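Local coordinates for protein 3-alpha-hydroxysteroid dehydrogenase (Pseudomonas sp., PDB 2DKN) that probably catalyses the NAD-dependent, reversible oxidation of 3-alpha-hydroxysteroids to 3-ketosteroids, using a Rossmann-fold coenzyme site of the short-chain dehydrogenase family, at residues Lys18-Arg23 against Glu219-Ile224; Glu99-Gly104 against Val169-Arg174; Ala123-Val128 against Glu144-Thr149. One frame throughout, in Å; residues are numbered along the deposited sequence.

From the N terminus, the chain first reaches 18-23, on the helix after the first strand, and these residues wait nearly 200 positions for 219-224 to close interaction 1. Within that span, 99-104, at the end of helix 79-102, meets 169-174 in interaction 2. Inside that second loop lies interaction 3, a short closure of 123-128 with 144-149, so the three nest like brackets and none cross. Interaction 1 joins two helices on one face of the sheet; interaction 2 joins helix ends on the other face, and interaction 3 holds together the helical segment between strand 108-112 and helix 149-166. They do not touch: interactions 1 and 3 lie on opposite sides of the chain's centre, about 32 Å apart between centres.

Interaction 1 of 3, residues Lys18-Arg23 against Glu219-Ile224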
ATOM      1  N   LYS A  18       4.666   4.897  18.286  1.00  8.59           N
ATOM      2  CA  LYS A  18       4.263   5.493  19.559  1.00 10.51           C
ATOM      3  C   LYS A  18       4.856   6.897  19.671  1.00 11.15           C
ATOM      4  O   LYS A  18       4.169   7.849  20.030  1.00 10.58           O
ATOM      5  CB  LYS A  18       4.748   4.614  20.721  1.00 11.29           C
ATOM      6  CG  LYS A  18       4.777   5.278  22.110  1.00 13.30           C
ATOM      7  CD  LYS A  18       5.274   4.266  23.166  1.00 13.65           C
ATOM      8  CE  LYS A  18       6.807   4.051  23.031  1.00 15.94           C
ATOM      9  NZ  LYS A  18       7.449   3.014  23.964  1.00 14.40           N
ATOM     10  N   GLU A  19       6.137   7.018  19.342  1.00 10.93           N
ATOM     11  CA  GLU A  19       6.822   8.307  19.402  1.00 13.18           C
ATOM     12  C   GLU A  19       6.241   9.298  18.391  1.00 12.44           C
ATOM     13  O   GLU A  19       5.929  10.441  18.732  1.00 11.71           O
ATOM     14  CB  GLU A  19       8.292   8.077  19.129  1.00 16.66           C
ATOM     15  CG  GLU A  19       9.138   9.322  19.076  1.00 23.12           C
ATOM     16  CD  GLU A  19      10.610   8.965  19.129  1.00 26.95           C
ATOM     17  OE1 GLU A  19      11.070   8.511  20.201  1.00 30.29           O
ATOM     18  OE2 GLU A  19      11.306   9.122  18.104  1.00 29.81           O
ATOM     19  N   LEU A  20       6.104   8.857  17.148  1.00 11.68           N
ATOM     20  CA  LEU A  20       5.491   9.690  16.100  1.00 11.58           C
ATOM     21  C   LEU A  20       4.117  10.258  16.504  1.00 11.57           C
ATOM     22  O   LEU A  20       3.882  11.468  16.417  1.00 10.91           O
ATOM     23  CB  LEU A  20       5.399   8.888  14.788  1.00 12.68           C
ATOM     24  CG  LEU A  20       4.917   9.597  13.513  1.00 13.69           C
ATOM     25  CD1 LEU A  20       5.225   8.726  12.292  1.00 15.24           C
ATOM     26  CD2 LEU A  20       3.431   9.895  13.571  1.00 15.18           C
ATOM     27  N   LEU A  21       3.198   9.389  16.927  1.00 10.12           N
ATOM     28  CA  LEU A  21       1.847   9.815  17.309  1.00  9.84           C
ATOM     29  C   LEU A  21       1.830  10.724  18.534  1.00 10.37           C
ATOM     30  O   LEU A  21       1.036  11.662  18.613  1.00 10.49           O
ATOM     31  CB  LEU A  21       0.955   8.597  17.574  1.00  9.09           C
ATOM     32  CG  LEU A  21       0.662   7.750  16.317  1.00  8.35           C
ATOM     33  CD1 LEU A  21      -0.105   6.477  16.696  1.00  8.96           C
ATOM     34  CD2 LEU A  21      -0.103   8.523  15.220  1.00 10.09           C
ATOM     35  N   ALA A  22       2.693  10.425  19.500  1.00 10.42           N
ATOM     36  CA  ALA A  22       2.733  11.205  20.738  1.00 12.35           C
ATOM     37  C   ALA A  22       3.156  12.653  20.419  1.00 13.52           C
ATOM     38  O   ALA A  22       2.541  13.622  20.894  1.00 13.46           O
ATOM     39  CB  ALA A  22       3.690  10.570  21.719  1.00 11.55           C
ATOM     40  N   ARG A  23       4.195  12.778  19.599  1.00 15.18           N
ATOM     41  CA  ARG A  23       4.700  14.085  19.170  1.00 17.53           C
ATOM     42  C   ARG A  23       3.699  14.893  18.367  1.00 18.02           C
ATOM     43  O   ARG A  23       3.702  16.126  18.408  1.00 18.29           O
ATOM     44  CB  ARG A  23       5.998  13.917  18.405  1.00 19.02           C
ATOM     45  CG  ARG A  23       7.096  13.504  19.330  1.00 22.64           C
ATOM     46  CD  ARG A  23       8.382  13.263  18.623  1.00 26.37           C
ATOM     47  NE  ARG A  23       9.309  12.547  19.496  1.00 30.94           N
ATOM     48  CZ  ARG A  23      10.416  11.955  19.065  1.00 32.76           C
ATOM     49  NH1 ARG A  23      11.200  11.315  19.923  1.00 33.80           N
ATOM     50  NH2 ARG A  23      10.729  12.002  17.772  1.00 33.54           N
ATOM     51  N   GLU A 219       9.833   4.995   9.017  1.00  7.20           N
ATOM     52  CA  GLU A 219       9.257   5.037   7.656  1.00  8.36           C
ATOM     53  C   GLU A 219       8.000   4.160   7.589  1.00  7.92           C
ATOM     54  O   GLU A 219       6.994   4.513   6.944  1.00  8.29           O
ATOM     55  CB  GLU A 219      10.281   4.592   6.607  1.00  7.85           C
ATOM     56  CG  GLU A 219      11.484   5.509   6.555  1.00  8.80           C
ATOM     57  CD  GLU A 219      12.476   5.090   5.523  1.00  9.58           C
ATOM     58  OE1 GLU A 219      12.456   5.695   4.439  1.00  9.28           O
ATOM     59  OE2 GLU A 219      13.279   4.174   5.785  1.00 11.35           O
ATOM     60  N   VAL A 220       8.041   3.027   8.277  1.00  6.58           N
ATOM     61  CA  VAL A 220       6.842   2.195   8.396  1.00  6.53           C
ATOM     62  C   VAL A 220       5.799   2.884   9.265  1.00  6.70           C
ATOM     63  O   VAL A 220       4.619   2.888   8.926  1.00  6.04           O
ATOM     64  CB  VAL A 220       7.162   0.787   8.921  1.00  7.01           C
ATOM     65  CG1 VAL A 220       5.852  -0.018   9.119  1.00  7.45           C
ATOM     66  CG2 VAL A 220       8.089   0.070   7.926  1.00  7.00           C
ATOM     67  N   ALA A 221       6.234   3.500  10.366  1.00  6.18           N
ATOM     68  CA  ALA A 221       5.323   4.228  11.228  1.00  7.08           C
ATOM     69  C   ALA A 221       4.558   5.324  10.473  1.00  7.20           C
ATOM     70  O   ALA A 221       3.357   5.534  10.709  1.00  6.70           O
ATOM     71  CB  ALA A 221       6.096   4.828  12.397  1.00  7.44           C
ATOM     72  N   GLU A 222       5.238   6.007   9.547  1.00  7.43           N
ATOM     73  CA  GLU A 222       4.590   7.097   8.795  1.00  7.62           C
ATOM     74  C   GLU A 222       3.483   6.543   7.929  1.00  6.34           C
ATOM     75  O   GLU A 222       2.438   7.141   7.823  1.00  5.86           O
ATOM     76  CB  GLU A 222       5.589   7.844   7.908  1.00  9.85           C
ATOM     77  CG  GLU A 222       6.565   8.730   8.674  1.00 13.23           C
ATOM     78  CD  GLU A 222       5.999  10.076   9.043  1.00 16.42           C
ATOM     79  OE1 GLU A 222       6.801  10.940   9.471  1.00 18.65           O
ATOM     80  OE2 GLU A 222       4.770  10.282   8.938  1.00 17.21           O
ATOM     81  N   ALA A 223       3.723   5.402   7.293  1.00  6.90           N
ATOM     82  CA  ALA A 223       2.659   4.749   6.507  1.00  6.42           C
ATOM     83  C   ALA A 223       1.467   4.334   7.385  1.00  5.73           C
ATOM     84  O   ALA A 223       0.290   4.505   7.006  1.00  6.99           O
ATOM     85  CB  ALA A 223       3.218   3.572   5.768  1.00  5.93           C
ATOM     86  N   ILE A 224       1.750   3.791   8.559  1.00  4.66           N
ATOM     87  CA  ILE A 224       0.672   3.429   9.478  1.00  4.92           C
ATOM     88  C   ILE A 224      -0.128   4.659   9.923  1.00  5.96           C
ATOM     89  O   ILE A 224      -1.371   4.640   9.937  1.00  4.84           O
ATOM     90  CB  ILE A 224       1.218   2.686  10.713  1.00  5.69           C
ATOM     91  CG1 ILE A 224       1.888   1.372  10.290  1.00  5.05           C
ATOM     92  CG2 ILE A 224       0.099   2.439  11.748  1.00  5.46           C
ATOM     93  CD1 ILE A 224       2.704   0.718  11.435  1.00  4.95           C
TER
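L20 is the residue that reaches from helix 12-23 to A221 and E222 on helix 217-228. Its CB already points at the other helix, and with CG anti to the backbone N (chi1 -174°) the chain carries on outward, so CB and CG serve as an arm that delivers CD1 to the contact. That one methyl does the touching. L20 CD1 lies 4.0 Å from A221 CB and 3.9 Å from A221 C. It also meets the carboxylate of E222, with L20 CD1 3.6 Å from E222 CD and almost as close to E222 OE2, at 3.7 Å. E222 leaves its helix heading away from L20, but its chain bends at chi2 (-82°) and brings the acid group back, crossing the leucine at about a right angle. The contact is purely van der Waals; E222 OE1 also has a weak, long ion pair with R218, and E222 packs on Q231 of the second subunit. Elsewhere between these helices, A221 and I224 pack on L17. Both helices lie on one face of the Rossmann sheet: L21 goes down onto I4 and I6 of strand 3-7, while V220 and A223 lie against strand 239-242.

Interaction 2 of 3, residues Glu99-Gly104 against Val169-Arg174; sequences EALSRG and VDWAGR
S102 and R174 bring the two backbones together, their CA atoms 5.2 Å apart near the C-terminal ends of helices 79-102 and 168-173. The approach is close enough for S102 CB to lie 3.5 Å from R174 O and 4.0 Å from R174 CB, so small groups and backbone do the touching here. The serine hydroxyl is turned back to its own helix: a chi1 of 77° folds S102 OG toward the preceding turn, where it donates to E99 O over 2.6 Å, arriving at 125° to the C=O and slightly tilted from the carbonyl plane. In the Rossmann fold these two helices lie on the same side of the sheet and lead into neighbouring parallel strands, 108-112 and 177-183, so the contact ties their ends just ahead of those strands. Beside this, one residue back on the first helix and about a turn back on the second, the contact becomes apolar. L101 CD1 comes obliquely to the six-membered end of the W171 indole, 4.0 Å from W171 CZ3, and L101 and W171 both pack on V176. The indole also carries R174 on one face: the extended arginine chain sets NH2 over the ring centre, 3.2 Å above its plane, and the guanidinium has W171 CD1 at its edge. L94 and A98 of helix 79-102 also pack against W171, and A98 touches R174 too.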
ATOM      1  N   GLU A  99     -15.913  -2.882  19.325  1.00  9.00           N
ATOM      2  CA  GLU A  99     -16.987  -2.027  19.829  1.00 10.28           C
ATOM      3  C   GLU A  99     -16.454  -0.661  20.269  1.00  9.13           C
ATOM      4  O   GLU A  99     -17.026   0.375  19.917  1.00  9.25           O
ATOM      5  CB  GLU A  99     -17.724  -2.725  20.965  1.00 10.26           C
ATOM      6  CG  GLU A  99     -18.834  -1.885  21.576  1.00 11.96           C
ATOM      7  CD  GLU A  99     -19.542  -2.628  22.683  1.00 15.14           C
ATOM      8  OE1 GLU A  99     -18.878  -3.089  23.633  1.00 16.76           O
ATOM      9  OE2 GLU A  99     -20.773  -2.767  22.591  1.00 17.86           O
ATOM     10  N   ALA A 100     -15.350  -0.655  21.003  1.00  9.02           N
ATOM     11  CA  ALA A 100     -14.698   0.601  21.378  1.00  7.97           C
ATOM     12  C   ALA A 100     -14.315   1.445  20.162  1.00  7.83           C
ATOM     13  O   ALA A 100     -14.497   2.655  20.163  1.00  7.95           O
ATOM     14  CB  ALA A 100     -13.480   0.343  22.258  1.00  7.96           C
ATOM     15  N   LEU A 101     -13.758   0.809  19.133  1.00  7.26           N
ATOM     16  CA  LEU A 101     -13.423   1.515  17.899  1.00  8.22           C
ATOM     17  C   LEU A 101     -14.665   2.099  17.243  1.00  7.91           C
ATOM     18  O   LEU A 101     -14.630   3.212  16.733  1.00  8.95           O
ATOM     19  CB  LEU A 101     -12.707   0.579  16.919  1.00  8.83           C
ATOM     20  CG  LEU A 101     -11.233   0.322  17.307  1.00  8.23           C
ATOM     21  CD1 LEU A 101     -10.711  -0.944  16.589  1.00 10.20           C
ATOM     22  CD2 LEU A 101     -10.339   1.520  17.031  1.00  9.15           C
ATOM     23  N   SER A 102     -15.752   1.336  17.237  1.00 10.34           N
ATOM     24  CA  SER A 102     -16.990   1.789  16.606  1.00  9.85           C
ATOM     25  C   SER A 102     -17.511   3.075  17.259  1.00 10.89           C
ATOM     26  O   SER A 102     -18.261   3.844  16.629  1.00 10.02           O
ATOM     27  CB  SER A 102     -18.054   0.683  16.651  1.00 10.54           C
ATOM     28  OG  SER A 102     -18.666   0.551  17.930  1.00  9.97           O
ATOM     29  N   ARG A 103     -17.105   3.303  18.507  1.00 11.09           N
ATOM     30  CA  ARG A 103     -17.562   4.453  19.288  1.00 13.36           C
ATOM     31  C   ARG A 103     -16.638   5.661  19.141  1.00 13.35           C
ATOM     32  O   ARG A 103     -16.968   6.753  19.594  1.00 12.79           O
ATOM     33  CB  ARG A 103     -17.681   4.072  20.773  1.00 13.96           C
ATOM     34  CG  ARG A 103     -18.766   3.046  21.060  1.00 15.86           C
ATOM     35  CD  ARG A 103     -18.672   2.476  22.478  1.00 17.30           C
ATOM     36  NE  ARG A 103     -19.883   1.736  22.797  1.00 21.94           N
ATOM     37  CZ  ARG A 103     -20.048   0.959  23.868  1.00 23.65           C
ATOM     38  NH1 ARG A 103     -19.063   0.798  24.727  1.00 25.45           N
ATOM     39  NH2 ARG A 103     -21.204   0.343  24.067  1.00 26.02           N
ATOM     40  N   GLY A 104     -15.474   5.471  18.513  1.00 12.86           N
ATOM     41  CA  GLY A 104     -14.516   6.561  18.351  1.00 12.38           C
ATOM     42  C   GLY A 104     -14.864   7.515  17.226  1.00 12.81           C
ATOM     43  O   GLY A 104     -15.907   7.371  16.565  1.00 13.70           O
ATOM     44  N   VAL A 169     -16.455  -5.928   5.222  1.00  9.65           N
ATOM     45  CA  VAL A 169     -17.838  -5.438   5.364  1.00 10.11           C
ATOM     46  C   VAL A 169     -18.226  -5.261   6.838  1.00 10.35           C
ATOM     47  O   VAL A 169     -18.817  -4.256   7.188  1.00 10.27           O
ATOM     48  CB  VAL A 169     -18.825  -6.381   4.645  1.00 11.27           C
ATOM     49  CG1 VAL A 169     -20.267  -6.009   4.982  1.00 12.31           C
ATOM     50  CG2 VAL A 169     -18.588  -6.294   3.161  1.00 10.85           C
ATOM     51  N   ASP A 170     -17.858  -6.212   7.697  1.00  9.98           N
ATOM     52  CA  ASP A 170     -18.152  -6.061   9.145  1.00 11.37           C
ATOM     53  C   ASP A 170     -17.554  -4.768   9.701  1.00  8.97           C
ATOM     54  O   ASP A 170     -18.216  -4.013  10.432  1.00  8.50           O
ATOM     55  CB  ASP A 170     -17.630  -7.254   9.955  1.00 13.42           C
ATOM     56  CG  ASP A 170     -18.410  -8.523   9.686  1.00 16.83           C
ATOM     57  OD1 ASP A 170     -17.861  -9.614   9.940  1.00 20.00           O
ATOM     58  OD2 ASP A 170     -19.566  -8.433   9.206  1.00 18.63           O
ATOM     59  N   TRP A 171     -16.295  -4.506   9.353  1.00  7.97           N
ATOM     60  CA  TRP A 171     -15.637  -3.248   9.789  1.00  9.27           C
ATOM     61  C   TRP A 171     -16.287  -1.982   9.212  1.00  8.40           C
ATOM     62  O   TRP A 171     -16.504  -1.010   9.925  1.00  8.74           O
ATOM     63  CB  TRP A 171     -14.115  -3.300   9.545  1.00 10.22           C
ATOM     64  CG  TRP A 171     -13.485  -4.264  10.506  1.00 11.41           C
ATOM     65  CD1 TRP A 171     -13.131  -5.566  10.270  1.00 12.23           C
ATOM     66  CD2 TRP A 171     -13.190  -4.009  11.884  1.00 11.24           C
ATOM     67  NE1 TRP A 171     -12.624  -6.138  11.438  1.00 12.82           N
ATOM     68  CE2 TRP A 171     -12.664  -5.206  12.440  1.00 11.84           C
ATOM     69  CE3 TRP A 171     -13.344  -2.894  12.711  1.00 12.21           C
ATOM     70  CZ2 TRP A 171     -12.252  -5.300  13.786  1.00 11.83           C
ATOM     71  CZ3 TRP A 171     -12.953  -2.992  14.062  1.00 12.64           C
ATOM     72  CH2 TRP A 171     -12.406  -4.193  14.573  1.00 11.94           C
ATOM     73  N   ALA A 172     -16.642  -2.006   7.935  1.00  8.40           N
ATOM     74  CA  ALA A 172     -17.385  -0.887   7.359  1.00  8.44           C
ATOM     75  C   ALA A 172     -18.687  -0.674   8.119  1.00  9.11           C
ATOM     76  O   ALA A 172     -19.096   0.459   8.357  1.00  9.06           O
ATOM     77  CB  ALA A 172     -17.666  -1.114   5.872  1.00  7.88           C
ATOM     78  N   GLY A 173     -19.340  -1.761   8.512  1.00 11.24           N
ATOM     79  CA  GLY A 173     -20.646  -1.639   9.166  1.00 10.82           C
ATOM     80  C   GLY A 173     -20.536  -0.992  10.532  1.00 12.57           C
ATOM     81  O   GLY A 173     -21.493  -0.348  10.997  1.00 13.21           O
ATOM     82  N   ARG A 174     -19.372  -1.166  11.168  1.00 11.58           N
ATOM     83  CA  ARG A 174     -19.021  -0.507  12.437  1.00 12.78           C
ATOM     84  C   ARG A 174     -18.508   0.920  12.263  1.00 11.50           C
ATOM     85  O   ARG A 174     -18.296   1.624  13.253  1.00 12.33           O
ATOM     86  CB  ARG A 174     -17.942  -1.311  13.178  1.00 13.18           C
ATOM     87  CG  ARG A 174     -18.393  -2.642  13.701  1.00 16.02           C
ATOM     88  CD  ARG A 174     -17.223  -3.418  14.324  1.00 16.82           C
ATOM     89  NE  ARG A 174     -17.574  -4.819  14.497  1.00 20.22           N
ATOM     90  CZ  ARG A 174     -16.930  -5.822  13.912  1.00 22.52           C
ATOM     91  NH1 ARG A 174     -17.332  -7.067  14.116  1.00 24.19           N
ATOM     92  NH2 ARG A 174     -15.876  -5.580  13.139  1.00 23.00           N
TER

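Interaction 3 of 3, residues Ala123-Val128 against Glu144-Thr149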
ATOM      1  N   ALA A 123      -0.394 -19.593   0.899  1.00 18.52           N
ATOM      2  CA  ALA A 123      -1.846 -19.636   0.913  1.00 20.33           C
ATOM      3  C   ALA A 123      -2.347 -21.053   1.126  1.00 20.79           C
ATOM      4  O   ALA A 123      -3.424 -21.244   1.674  1.00 22.78           O
ATOM      5  CB  ALA A 123      -2.408 -19.052  -0.378  1.00 21.34           C
ATOM      6  N   GLU A 124      -1.575 -22.052   0.702  1.00 21.38           N
ATOM      7  CA  GLU A 124      -2.046 -23.435   0.790  1.00 21.88           C
ATOM      8  C   GLU A 124      -1.554 -24.198   2.006  1.00 20.04           C
ATOM      9  O   GLU A 124      -1.849 -25.373   2.133  1.00 20.51           O
ATOM     10  CB  GLU A 124      -1.811 -24.265  -0.496  1.00 24.51           C
ATOM     11  CG  GLU A 124      -0.760 -23.770  -1.435  1.00 28.04           C
ATOM     12  CD  GLU A 124      -1.190 -22.539  -2.187  1.00 29.09           C
ATOM     13  OE1 GLU A 124      -0.301 -21.743  -2.541  1.00 29.84           O
ATOM     14  OE2 GLU A 124      -2.415 -22.358  -2.408  1.00 30.72           O
ATOM     15  N   LEU A 125      -0.824 -23.541   2.898  1.00 17.43           N
ATOM     16  CA  LEU A 125      -0.420 -24.166   4.156  1.00 15.36           C
ATOM     17  C   LEU A 125      -1.653 -24.528   4.988  1.00 14.40           C
ATOM     18  O   LEU A 125      -2.526 -23.691   5.197  1.00 14.48           O
ATOM     19  CB  LEU A 125       0.487 -23.211   4.964  1.00 14.10           C
ATOM     20  CG  LEU A 125       1.872 -22.879   4.394  1.00 13.68           C
ATOM     21  CD1 LEU A 125       2.480 -21.642   5.087  1.00 12.51           C
ATOM     22  CD2 LEU A 125       2.826 -24.090   4.472  1.00 13.34           C
ATOM     23  N   PRO A 126      -1.745 -25.787   5.456  1.00 13.98           N
ATOM     24  CA  PRO A 126      -2.916 -26.172   6.257  1.00 12.53           C
ATOM     25  C   PRO A 126      -3.197 -25.254   7.447  1.00 11.60           C
ATOM     26  O   PRO A 126      -4.358 -24.967   7.754  1.00 10.55           O
ATOM     27  CB  PRO A 126      -2.565 -27.592   6.728  1.00 12.80           C
ATOM     28  CG  PRO A 126      -1.715 -28.127   5.576  1.00 14.62           C
ATOM     29  CD  PRO A 126      -0.831 -26.925   5.232  1.00 13.65           C
ATOM     30  N   MET A 127      -2.144 -24.781   8.101  1.00 11.05           N
ATOM     31  CA  MET A 127      -2.320 -23.945   9.287  1.00 10.41           C
ATOM     32  C   MET A 127      -3.118 -22.685   8.972  1.00  9.36           C
ATOM     33  O   MET A 127      -3.824 -22.166   9.844  1.00  8.74           O
ATOM     34  CB  MET A 127      -0.976 -23.599   9.908  1.00 10.94           C
ATOM     35  CG  MET A 127      -0.095 -22.795   8.985  1.00 10.82           C
ATOM     36  SD  MET A 127       1.398 -22.206   9.826  1.00 12.84           S
ATOM     37  CE  MET A 127       2.584 -23.417   9.254  1.00 10.52           C
ATOM     38  N   VAL A 128      -3.019 -22.197   7.734  1.00  9.47           N
ATOM     39  CA  VAL A 128      -3.769 -21.022   7.301  1.00 10.13           C
ATOM     40  C   VAL A 128      -5.285 -21.212   7.418  1.00  9.99           C
ATOM     41  O   VAL A 128      -5.991 -20.351   7.921  1.00  9.09           O
ATOM     42  CB  VAL A 128      -3.375 -20.598   5.859  1.00  9.80           C
ATOM     43  CG1 VAL A 128      -4.363 -19.578   5.299  1.00 10.81           C
ATOM     44  CG2 VAL A 128      -1.973 -20.047   5.890  1.00 11.09           C
ATOM     45  N   GLU A 144       3.146 -26.605  14.359  1.00 14.67           N
ATOM     46  CA  GLU A 144       4.185 -27.464  14.939  1.00 16.91           C
ATOM     47  C   GLU A 144       4.535 -28.625  14.006  1.00 17.35           C
ATOM     48  O   GLU A 144       5.705 -28.898  13.777  1.00 17.96           O
ATOM     49  CB  GLU A 144       3.756 -27.990  16.306  1.00 17.35           C
ATOM     50  CG  GLU A 144       3.871 -26.980  17.429  1.00 20.02           C
ATOM     51  CD  GLU A 144       5.283 -26.439  17.584  1.00 22.39           C
ATOM     52  OE1 GLU A 144       6.246 -27.233  17.616  1.00 24.42           O
ATOM     53  OE2 GLU A 144       5.441 -25.214  17.661  1.00 24.20           O
ATOM     54  N   GLN A 145       3.519 -29.277  13.452  1.00 18.33           N
ATOM     55  CA  GLN A 145       3.718 -30.380  12.497  1.00 19.69           C
ATOM     56  C   GLN A 145       4.383 -29.935  11.191  1.00 20.45           C
ATOM     57  O   GLN A 145       5.114 -30.711  10.559  1.00 20.99           O
ATOM     58  CB  GLN A 145       2.387 -31.022  12.142  1.00 21.26           C
ATOM     59  CG  GLN A 145       1.690 -31.740  13.275  1.00 23.41           C
ATOM     60  CD  GLN A 145       0.315 -32.229  12.857  1.00 24.84           C
ATOM     61  OE1 GLN A 145      -0.429 -32.799  13.658  1.00 26.68           O
ATOM     62  NE2 GLN A 145      -0.030 -32.010  11.592  1.00 24.74           N
ATOM     63  N   GLN A 146       4.113 -28.706  10.768  1.00 18.93           N
ATOM     64  CA  GLN A 146       4.708 -28.193   9.533  1.00 20.50           C
ATOM     65  C   GLN A 146       6.219 -28.075   9.726  1.00 20.79           C
ATOM     66  O   GLN A 146       6.993 -28.297   8.783  1.00 22.42           O
ATOM     67  CB  GLN A 146       4.080 -26.861   9.126  1.00 20.65           C
ATOM     68  CG  GLN A 146       4.554 -26.296   7.788  1.00 21.81           C
ATOM     69  CD  GLN A 146       3.995 -27.020   6.577  1.00 22.89           C
ATOM     70  OE1 GLN A 146       2.783 -27.048   6.350  1.00 22.89           O
ATOM     71  NE2 GLN A 146       4.888 -27.578   5.767  1.00 23.84           N
ATOM     72  N   GLY A 147       6.614 -27.805  10.975  1.00 19.56           N
ATOM     73  CA  GLY A 147       8.023 -27.887  11.370  1.00 20.50           C
ATOM     74  C   GLY A 147       9.058 -26.776  11.249  1.00 20.49           C
ATOM     75  O   GLY A 147      10.206 -26.937  11.688  1.00 19.83           O
ATOM     76  N   GLN A 148       8.693 -25.655  10.642  1.00 18.83           N
ATOM     77  CA  GLN A 148       9.685 -24.613  10.416  1.00 17.83           C
ATOM     78  C   GLN A 148       9.115 -23.243  10.697  1.00 15.45           C
ATOM     79  O   GLN A 148       8.071 -22.892  10.166  1.00 13.33           O
ATOM     80  CB  GLN A 148      10.200 -24.674   8.989  1.00 20.48           C
ATOM     81  CG  GLN A 148      10.980 -25.949   8.692  1.00 23.21           C
ATOM     82  CD  GLN A 148      11.474 -25.986   7.278  1.00 25.75           C
ATOM     83  OE1 GLN A 148      11.074 -26.841   6.483  1.00 27.37           O
ATOM     84  NE2 GLN A 148      12.338 -25.039   6.937  1.00 26.35           N
ATOM     85  N   THR A 149       9.812 -22.460  11.510  1.00 14.31           N
ATOM     86  CA  THR A 149       9.264 -21.168  11.909  1.00 12.93           C
ATOM     87  C   THR A 149       8.994 -20.241  10.725  1.00 12.62           C
ATOM     88  O   THR A 149       8.052 -19.443  10.777  1.00 11.07           O
ATOM     89  CB  THR A 149      10.156 -20.444  12.922  1.00 12.87           C
ATOM     90  OG1 THR A 149      11.471 -20.346  12.381  1.00 13.44           O
ATOM     91  CG2 THR A 149      10.197 -21.199  14.256  1.00 14.11           C
TER
HETATM   92  O   HOH W   1       0.632 -26.101   8.006  1.00  8.84           O
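Q146 meets L125, P126 and M127 with different parts of one side chain. Its aliphatic part makes the apolar contact: M127 CE lies 3.8 Å from both Q146 CB and Q146 CG, the methionine crossing the glutamine at about a right angle. A chi1 of -175° extends the glutamine away from its main-chain N before a bend at chi2 (74°) swings the amide round to the other two residues. There the polar end lies against hydrocarbon, Q146 OE1 being 3.5 Å from L125 CD2 and 3.8 Å from P126 CD. The hydrogen bonding runs through a water, which donates to Q146 OE1 at 2.9 Å and accepts from M127 N at 3.1 Å. Shortening this side chain to an alanine is likely to leave the bridging water without this acceptor and a gap beside L125 and P126. L142, on the same helix as Q146, packs on P126 and M127, so helices 126-133 and 136-146 are held together in the helical segment between strand 108-112 and helix 149-166. M127 N belongs to the first turn of its helix, where a backbone N-H has no preceding turn to bond to. The bridge therefore gives it an indirect acceptor on the other helix, while CB and CG of the same glutamine pack on the methyl of M127.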